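Local coordinates for insecticidal crystal protein Cry7Cal (Bacillus thuringiensis, PDB 5ZI1), which acts as an insecticidal toxin against locusts, probably by binding host receptors; this chain is the three-domain toxin part of a longer protein, at residues A313-V321 / V435-T446; Q371-Y379 / E389-N397. All coordinates share one frame; numbering follows the deposited sequence.

Interaction 1: A313-V321 / V435-T446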
# COMPACT_ATOMS: atom_id res chain seq x y z
N ALA A 313 -17.10 24.60 19.58
CA ALA A 313 -17.87 23.44 19.16
C ALA A 313 -17.04 22.17 19.33
O ALA A 313 -15.80 22.21 19.31
CB ALA A 313 -18.31 23.60 17.71
N ILE A 314 -17.74 21.05 19.55
CA ILE A 314 -17.19 19.71 19.60
C ILE A 314 -18.13 18.82 18.80
O ILE A 314 -19.35 19.04 18.78
CB ILE A 314 -17.06 19.14 21.03
CG1 ILE A 314 -18.45 19.01 21.67
CG2 ILE A 314 -16.12 20.00 21.90
CD1 ILE A 314 -18.45 18.30 23.02
N TRP A 315 -17.57 17.79 18.14
CA TRP A 315 -18.43 16.89 17.39
C TRP A 315 -19.25 16.05 18.35
O TRP A 315 -18.74 15.58 19.36
CB TRP A 315 -17.63 15.94 16.48
CG TRP A 315 -16.74 16.56 15.47
CD1 TRP A 315 -16.35 17.86 15.41
CD2 TRP A 315 -16.12 15.91 14.36
NE1 TRP A 315 -15.52 18.06 14.34
CE2 TRP A 315 -15.37 16.87 13.67
CE3 TRP A 315 -16.14 14.60 13.88
CZ2 TRP A 315 -14.63 16.57 12.53
CZ3 TRP A 315 -15.41 14.30 12.75
CH2 TRP A 315 -14.66 15.28 12.09
N THR A 316 -20.53 15.87 18.03
CA THR A 316 -21.34 14.89 18.74
C THR A 316 -21.34 13.54 18.03
O THR A 316 -21.55 12.49 18.67
CB THR A 316 -22.77 15.40 18.87
OG1 THR A 316 -23.36 15.47 17.57
CG2 THR A 316 -22.80 16.82 19.49
N GLY A 317 -21.14 13.54 16.72
CA GLY A 317 -21.14 12.32 15.94
C GLY A 317 -20.73 12.64 14.52
O GLY A 317 -20.56 13.80 14.15
N HIS A 318 -20.58 11.58 13.73
CA HIS A 318 -20.30 11.77 12.31
C HIS A 318 -20.61 10.48 11.58
O HIS A 318 -20.79 9.42 12.18
CB HIS A 318 -18.86 12.22 12.06
CG HIS A 318 -17.85 11.12 12.17
ND1 HIS A 318 -17.34 10.69 13.38
CD2 HIS A 318 -17.24 10.37 11.22
CE1 HIS A 318 -16.46 9.73 13.17
NE2 HIS A 318 -16.38 9.52 11.86
N SER A 319 -20.68 10.59 10.26
CA SER A 319 -21.14 9.52 9.41
C SER A 319 -20.26 9.48 8.17
O SER A 319 -19.70 10.49 7.76
CB SER A 319 -22.60 9.68 9.00
OG SER A 319 -23.44 9.20 10.03
N VAL A 320 -20.17 8.30 7.58
CA VAL A 320 -19.30 8.10 6.43
C VAL A 320 -20.05 7.23 5.44
O VAL A 320 -20.65 6.22 5.82
CB VAL A 320 -17.97 7.46 6.86
CG1 VAL A 320 -17.34 6.72 5.71
CG2 VAL A 320 -17.04 8.53 7.37
N VAL A 321 -20.05 7.64 4.18
CA VAL A 321 -20.73 6.92 3.12
C VAL A 321 -19.70 6.54 2.07
O VAL A 321 -18.86 7.37 1.69
CB VAL A 321 -21.87 7.75 2.50
CG1 VAL A 321 -22.56 6.94 1.40
CG2 VAL A 321 -22.88 8.14 3.57
N VAL A 435 -13.18 8.20 7.78
CA VAL A 435 -13.04 8.97 9.01
C VAL A 435 -13.48 8.08 10.16
O VAL A 435 -14.69 7.82 10.31
CB VAL A 435 -13.88 10.27 9.03
CG1 VAL A 435 -13.47 11.11 10.24
CG2 VAL A 435 -13.75 11.05 7.70
N SER A 436 -12.54 7.61 10.96
CA SER A 436 -12.87 6.86 12.15
C SER A 436 -12.71 7.79 13.36
O SER A 436 -12.68 9.02 13.21
CB SER A 436 -11.97 5.62 12.26
OG SER A 436 -10.62 6.02 12.31
N GLU A 437 -12.59 7.22 14.55
CA GLU A 437 -12.36 8.04 15.72
C GLU A 437 -11.55 7.23 16.72
O GLU A 437 -11.36 6.01 16.58
CB GLU A 437 -13.67 8.48 16.35
CG GLU A 437 -14.41 7.35 16.97
CD GLU A 437 -15.84 7.68 17.31
OE1 GLU A 437 -16.47 6.88 18.04
OE2 GLU A 437 -16.34 8.73 16.83
N ILE A 438 -11.08 7.95 17.75
CA ILE A 438 -10.38 7.38 18.88
C ILE A 438 -11.40 6.98 19.93
O ILE A 438 -12.23 7.80 20.34
CB ILE A 438 -9.38 8.40 19.46
CG1 ILE A 438 -8.19 8.56 18.52
CG2 ILE A 438 -8.91 7.97 20.82
CD1 ILE A 438 -7.38 7.26 18.33
N PHE A 439 -11.34 5.72 20.35
CA PHE A 439 -12.15 5.24 21.47
C PHE A 439 -11.76 5.99 22.74
O PHE A 439 -10.64 5.85 23.24
CB PHE A 439 -11.92 3.74 21.66
CG PHE A 439 -12.98 3.07 22.48
CD1 PHE A 439 -13.20 3.44 23.80
CD2 PHE A 439 -13.76 2.05 21.94
CE1 PHE A 439 -14.19 2.84 24.57
CE2 PHE A 439 -14.74 1.41 22.70
CZ PHE A 439 -14.95 1.81 24.02
N LYS A 440 -12.68 6.77 23.28
CA LYS A 440 -12.37 7.63 24.40
C LYS A 440 -12.74 6.95 25.71
O LYS A 440 -13.75 6.23 25.80
CB LYS A 440 -13.10 8.98 24.26
CG LYS A 440 -12.17 10.19 24.17
CD LYS A 440 -12.77 11.41 23.46
CE LYS A 440 -14.16 11.73 23.95
NZ LYS A 440 -15.19 10.95 23.18
N GLU A 441 -11.90 7.15 26.73
CA GLU A 441 -12.16 6.64 28.07
C GLU A 441 -12.96 7.62 28.91
O GLU A 441 -13.69 7.19 29.81
CB GLU A 441 -10.84 6.34 28.78
CG GLU A 441 -10.98 5.71 30.16
CD GLU A 441 -9.62 5.22 30.72
OE1 GLU A 441 -9.59 4.23 31.48
OE2 GLU A 441 -8.58 5.83 30.39
N THR A 442 -12.85 8.92 28.63
CA THR A 442 -13.55 9.91 29.42
C THR A 442 -13.92 11.13 28.57
O THR A 442 -13.31 11.40 27.53
CB THR A 442 -12.70 10.35 30.62
OG1 THR A 442 -13.54 10.94 31.62
CG2 THR A 442 -11.66 11.35 30.19
N GLY A 443 -14.92 11.88 29.04
CA GLY A 443 -15.22 13.15 28.42
C GLY A 443 -16.15 13.13 27.23
O GLY A 443 -17.03 12.27 27.12
N SER A 444 -15.94 14.09 26.32
CA SER A 444 -16.90 14.45 25.28
C SER A 444 -16.13 15.02 24.11
O SER A 444 -15.05 15.58 24.29
CB SER A 444 -17.92 15.50 25.78
OG SER A 444 -19.25 15.03 25.70
N GLY A 445 -16.72 14.90 22.92
CA GLY A 445 -16.11 15.40 21.69
C GLY A 445 -15.41 14.31 20.91
O GLY A 445 -14.78 13.43 21.50
N THR A 446 -15.51 14.33 19.58
CA THR A 446 -14.88 13.32 18.73
C THR A 446 -13.42 13.66 18.47
O THR A 446 -13.11 14.77 18.03
CB THR A 446 -15.62 13.20 17.39
OG1 THR A 446 -17.00 12.83 17.60
CG2 THR A 446 -14.95 12.19 16.49
O HOH W 1 -14.76 17.19 18.70
O HOH W 2 -18.19 11.05 15.99
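Strand 313-321 crosses strand 435-437 with short-segment axes 7.8 Å apart and N-to-C directions 144° apart, and the loop after the second strand curls back to bring G445 and T446 beside I314 and W315. H318 carries the polar centre of the contact. Its CG lies between its own backbone N and carbonyl carbon (chi1 77°), which sends the imidazole across to strand 435-437, where NE2 donates to V435 O at 2.9 Å in a nearly straight bond (169°). The oxygen lies in the ring plane, whereas H318 NE2 stands well above the V435 carbonyl plane. At the other ring nitrogen, a water sits 2.8 Å from H318 ND1 and also meets T446 OG1 and E437 OE2, tying three residues through one molecule; the other carboxylate oxygen of E437 forms a salt bridge with R285. Y335 stacks on the H318 ring. T446 wedges against W315: its CG2 lies 3.7 Å from W315 CE3, and its OG1 lies 3.4 Å from W315 CB. V435 CG1 approaches the edge of the same indole, and V320 CG2 packs on V435 CB at 4.0 Å. Near the start of the strand, G445 CA points a C-H at W315 O across 3.5 Å, while a second water accepts from W315 N at 2.9 Å and donates to T446 O. Two sheets of the prism-like second domain thus meet through a buried seam in which imidazole, hydroxyl and carboxylate are satisfied by one direct bond, ordered water and R285.

Interaction 2: Q371-Y379 / E389-N397; sequences QAVPLLRLY and EDAFSFSNN
L378 N donates to D390 O at 2.7 Å, and D390 N returns a bond to L378 O. These two residues form a hydrogen-bonded pair of the antiparallel hairpin. In the next such pair, L376 with F392, weak bonds run from F392 N to L376 O (3.3 Å) and from L376 N to F392 O (3.4 Å). Just past strand 389-393, F394 N donates to P374 O at 2.8 Å. On the face shared with L376 and L378, F392 has CG between its own backbone N and carbonyl carbon (chi1 61°), and the ring leans over the neighbouring strand, where CZ reaches L376 CB at 3.6 Å and L376 N lies above one ring face near its rim. V373 O meets the ring at its edge, in plane. On the opposite face R377 CB packs on A391 CB at 3.7 Å, and L375 CD1 touches S393 OG. E389 runs side by side with Y379, its OE2 3.4 Å from Y379 CE2, while R377 NH2 donates to Y379 OH within the guanidinium plane; E389 OE1 touches R377 CD, and the opposite charges, too far apart for a salt bridge, may attract. Past the strand end, N396 ND2 touches P374 CG at 3.6 Å, while N396 OD1 accepts from I398 N. Strand 387-393 is an outermost strand of its four-stranded sheet, and strand 369-382 connects it to strand 352-365, where Y358 packs on L375 and R377. On the face of L376 and F392, L378 and D390 reach F347 of strand 343-348; past the strand, F394 packs on L343 and on A313 of strand 312-324.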
# COMPACT_ATOMS: atom_id res chain seq x y z
N GLN A 371 -12.87 17.37 23.70
CA GLN A 371 -11.98 17.32 22.55
C GLN A 371 -12.70 17.96 21.39
O GLN A 371 -13.89 17.68 21.16
CB GLN A 371 -11.57 15.88 22.21
CG GLN A 371 -11.32 15.03 23.42
CD GLN A 371 -9.97 15.27 24.07
OE1 GLN A 371 -9.05 15.86 23.48
NE2 GLN A 371 -9.83 14.81 25.30
N ALA A 372 -12.01 18.84 20.66
CA ALA A 372 -12.69 19.69 19.70
C ALA A 372 -11.94 19.70 18.38
O ALA A 372 -10.71 19.86 18.35
CB ALA A 372 -12.82 21.13 20.25
N VAL A 373 -12.68 19.52 17.29
CA VAL A 373 -12.20 19.80 15.94
C VAL A 373 -13.16 20.82 15.32
O VAL A 373 -14.09 20.44 14.59
CB VAL A 373 -12.11 18.52 15.10
CG1 VAL A 373 -11.61 18.86 13.71
CG2 VAL A 373 -11.18 17.48 15.80
N PRO A 374 -12.99 22.11 15.60
CA PRO A 374 -13.98 23.09 15.12
C PRO A 374 -13.84 23.42 13.65
O PRO A 374 -14.77 24.01 13.08
CB PRO A 374 -13.73 24.33 16.01
CG PRO A 374 -12.34 24.17 16.53
CD PRO A 374 -12.04 22.70 16.58
N LEU A 375 -12.73 23.04 13.01
CA LEU A 375 -12.54 23.34 11.61
C LEU A 375 -11.87 22.17 10.90
O LEU A 375 -10.89 21.60 11.40
CB LEU A 375 -11.73 24.63 11.46
CG LEU A 375 -11.42 25.08 10.03
CD1 LEU A 375 -11.26 26.60 10.02
CD2 LEU A 375 -10.16 24.44 9.44
N LEU A 376 -12.41 21.81 9.73
CA LEU A 376 -11.86 20.78 8.85
C LEU A 376 -12.10 21.23 7.42
O LEU A 376 -13.25 21.44 7.02
CB LEU A 376 -12.53 19.42 9.10
CG LEU A 376 -12.08 18.20 8.27
CD1 LEU A 376 -10.68 17.77 8.65
CD2 LEU A 376 -13.05 17.06 8.48
N ARG A 377 -11.03 21.39 6.65
CA ARG A 377 -11.08 21.84 5.26
C ARG A 377 -10.52 20.74 4.36
O ARG A 377 -9.42 20.23 4.61
CB ARG A 377 -10.27 23.14 5.12
CG ARG A 377 -10.23 23.77 3.74
CD ARG A 377 -9.15 24.84 3.71
NE ARG A 377 -9.33 25.79 4.79
CZ ARG A 377 -8.34 26.33 5.50
NH1 ARG A 377 -8.63 27.19 6.47
NH2 ARG A 377 -7.08 26.01 5.26
N LEU A 378 -11.27 20.38 3.32
CA LEU A 378 -10.85 19.37 2.37
C LEU A 378 -10.46 20.01 1.05
O LEU A 378 -11.13 20.93 0.57
CB LEU A 378 -11.96 18.34 2.11
CG LEU A 378 -12.69 17.62 3.25
CD1 LEU A 378 -13.33 16.36 2.71
CD2 LEU A 378 -11.76 17.32 4.38
N TYR A 379 -9.39 19.49 0.45
CA TYR A 379 -8.92 19.90 -0.87
C TYR A 379 -9.12 18.74 -1.84
O TYR A 379 -8.59 17.64 -1.62
CB TYR A 379 -7.44 20.29 -0.84
CG TYR A 379 -7.07 21.43 0.08
CD1 TYR A 379 -7.02 21.25 1.46
CD2 TYR A 379 -6.70 22.67 -0.44
CE1 TYR A 379 -6.65 22.29 2.30
CE2 TYR A 379 -6.33 23.72 0.40
CZ TYR A 379 -6.31 23.52 1.77
OH TYR A 379 -5.93 24.56 2.62
N GLU A 389 -12.71 22.92 -3.09
CA GLU A 389 -12.42 23.11 -1.68
C GLU A 389 -13.74 23.08 -0.93
O GLU A 389 -14.77 23.52 -1.45
CB GLU A 389 -11.69 24.44 -1.44
CG GLU A 389 -10.75 24.44 -0.25
CD GLU A 389 -9.61 25.43 -0.43
OE1 GLU A 389 -9.50 26.37 0.39
OE2 GLU A 389 -8.82 25.27 -1.39
N ASP A 390 -13.72 22.54 0.28
CA ASP A 390 -14.90 22.64 1.11
C ASP A 390 -14.48 22.54 2.58
O ASP A 390 -13.48 21.89 2.92
CB ASP A 390 -15.94 21.59 0.74
CG ASP A 390 -17.30 21.89 1.36
OD1 ASP A 390 -17.45 23.02 1.85
OD2 ASP A 390 -18.20 21.03 1.35
N ALA A 391 -15.26 23.19 3.44
CA ALA A 391 -14.85 23.33 4.83
C ALA A 391 -16.06 23.62 5.70
O ALA A 391 -17.15 23.92 5.21
CB ALA A 391 -13.78 24.42 4.99
N PHE A 392 -15.86 23.47 7.00
CA PHE A 392 -16.74 24.02 8.01
C PHE A 392 -15.87 24.67 9.07
O PHE A 392 -14.77 24.19 9.36
CB PHE A 392 -17.68 22.96 8.66
CG PHE A 392 -16.96 21.85 9.39
CD1 PHE A 392 -16.47 22.03 10.68
CD2 PHE A 392 -16.84 20.60 8.81
CE1 PHE A 392 -15.83 21.00 11.36
CE2 PHE A 392 -16.20 19.55 9.48
CZ PHE A 392 -15.69 19.76 10.75
N SER A 393 -16.36 25.78 9.60
CA SER A 393 -15.67 26.53 10.64
C SER A 393 -16.69 26.84 11.72
O SER A 393 -17.59 27.66 11.51
CB SER A 393 -15.04 27.80 10.09
OG SER A 393 -13.99 28.23 10.93
N PHE A 394 -16.57 26.16 12.85
CA PHE A 394 -17.50 26.28 13.96
C PHE A 394 -16.89 27.14 15.06
O PHE A 394 -15.69 27.38 15.10
CB PHE A 394 -17.87 24.91 14.51
CG PHE A 394 -18.64 24.07 13.55
CD1 PHE A 394 -19.55 24.65 12.68
CD2 PHE A 394 -18.46 22.69 13.51
CE1 PHE A 394 -20.26 23.87 11.79
CE2 PHE A 394 -19.17 21.91 12.63
CZ PHE A 394 -20.08 22.50 11.77
N SER A 395 -17.75 27.56 15.98
CA SER A 395 -17.35 28.53 16.99
C SER A 395 -16.15 28.01 17.76
O SER A 395 -16.02 26.82 18.01
CB SER A 395 -18.48 28.82 17.96
OG SER A 395 -18.31 28.06 19.14
N ASN A 396 -15.27 28.93 18.13
CA ASN A 396 -14.06 28.61 18.86
C ASN A 396 -13.37 29.91 19.27
O ASN A 396 -12.87 30.65 18.41
CB ASN A 396 -13.14 27.73 18.01
CG ASN A 396 -11.79 27.52 18.64
OD1 ASN A 396 -11.62 27.68 19.85
ND2 ASN A 396 -10.81 27.16 17.81
N ASN A 397 -13.36 30.21 20.56
CA ASN A 397 -12.66 31.38 21.06
C ASN A 397 -11.45 31.00 21.90
O ASN A 397 -10.97 31.83 22.69
CB ASN A 397 -13.61 32.30 21.86
CG ASN A 397 -14.08 31.68 23.17
OD1 ASN A 397 -13.57 30.65 23.65
ND2 ASN A 397 -15.06 32.33 23.78

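How the interactions relate
Interactions 1 and 2 lie about 14 Å apart, centre to centre, within the same second, prism-like domain of the toxin core, and along the chain interaction 2 is nested inside the loop that interaction 1 closes. The first joins strands 312-324 and 430-437 of two different sheets; the second is a hairpin inside the third sheet. They touch directly: W315 NE1 probably donates to V373 O at 2.8 Å, Q371 N probably bonds to S444 O at 2.9 Å, and I314 and A313 pack on Q371 and A372. The third sheet is thereby joined to strand 312-324 and to the loop following strand 430-437, consistent with the three-sheet packing of the prism.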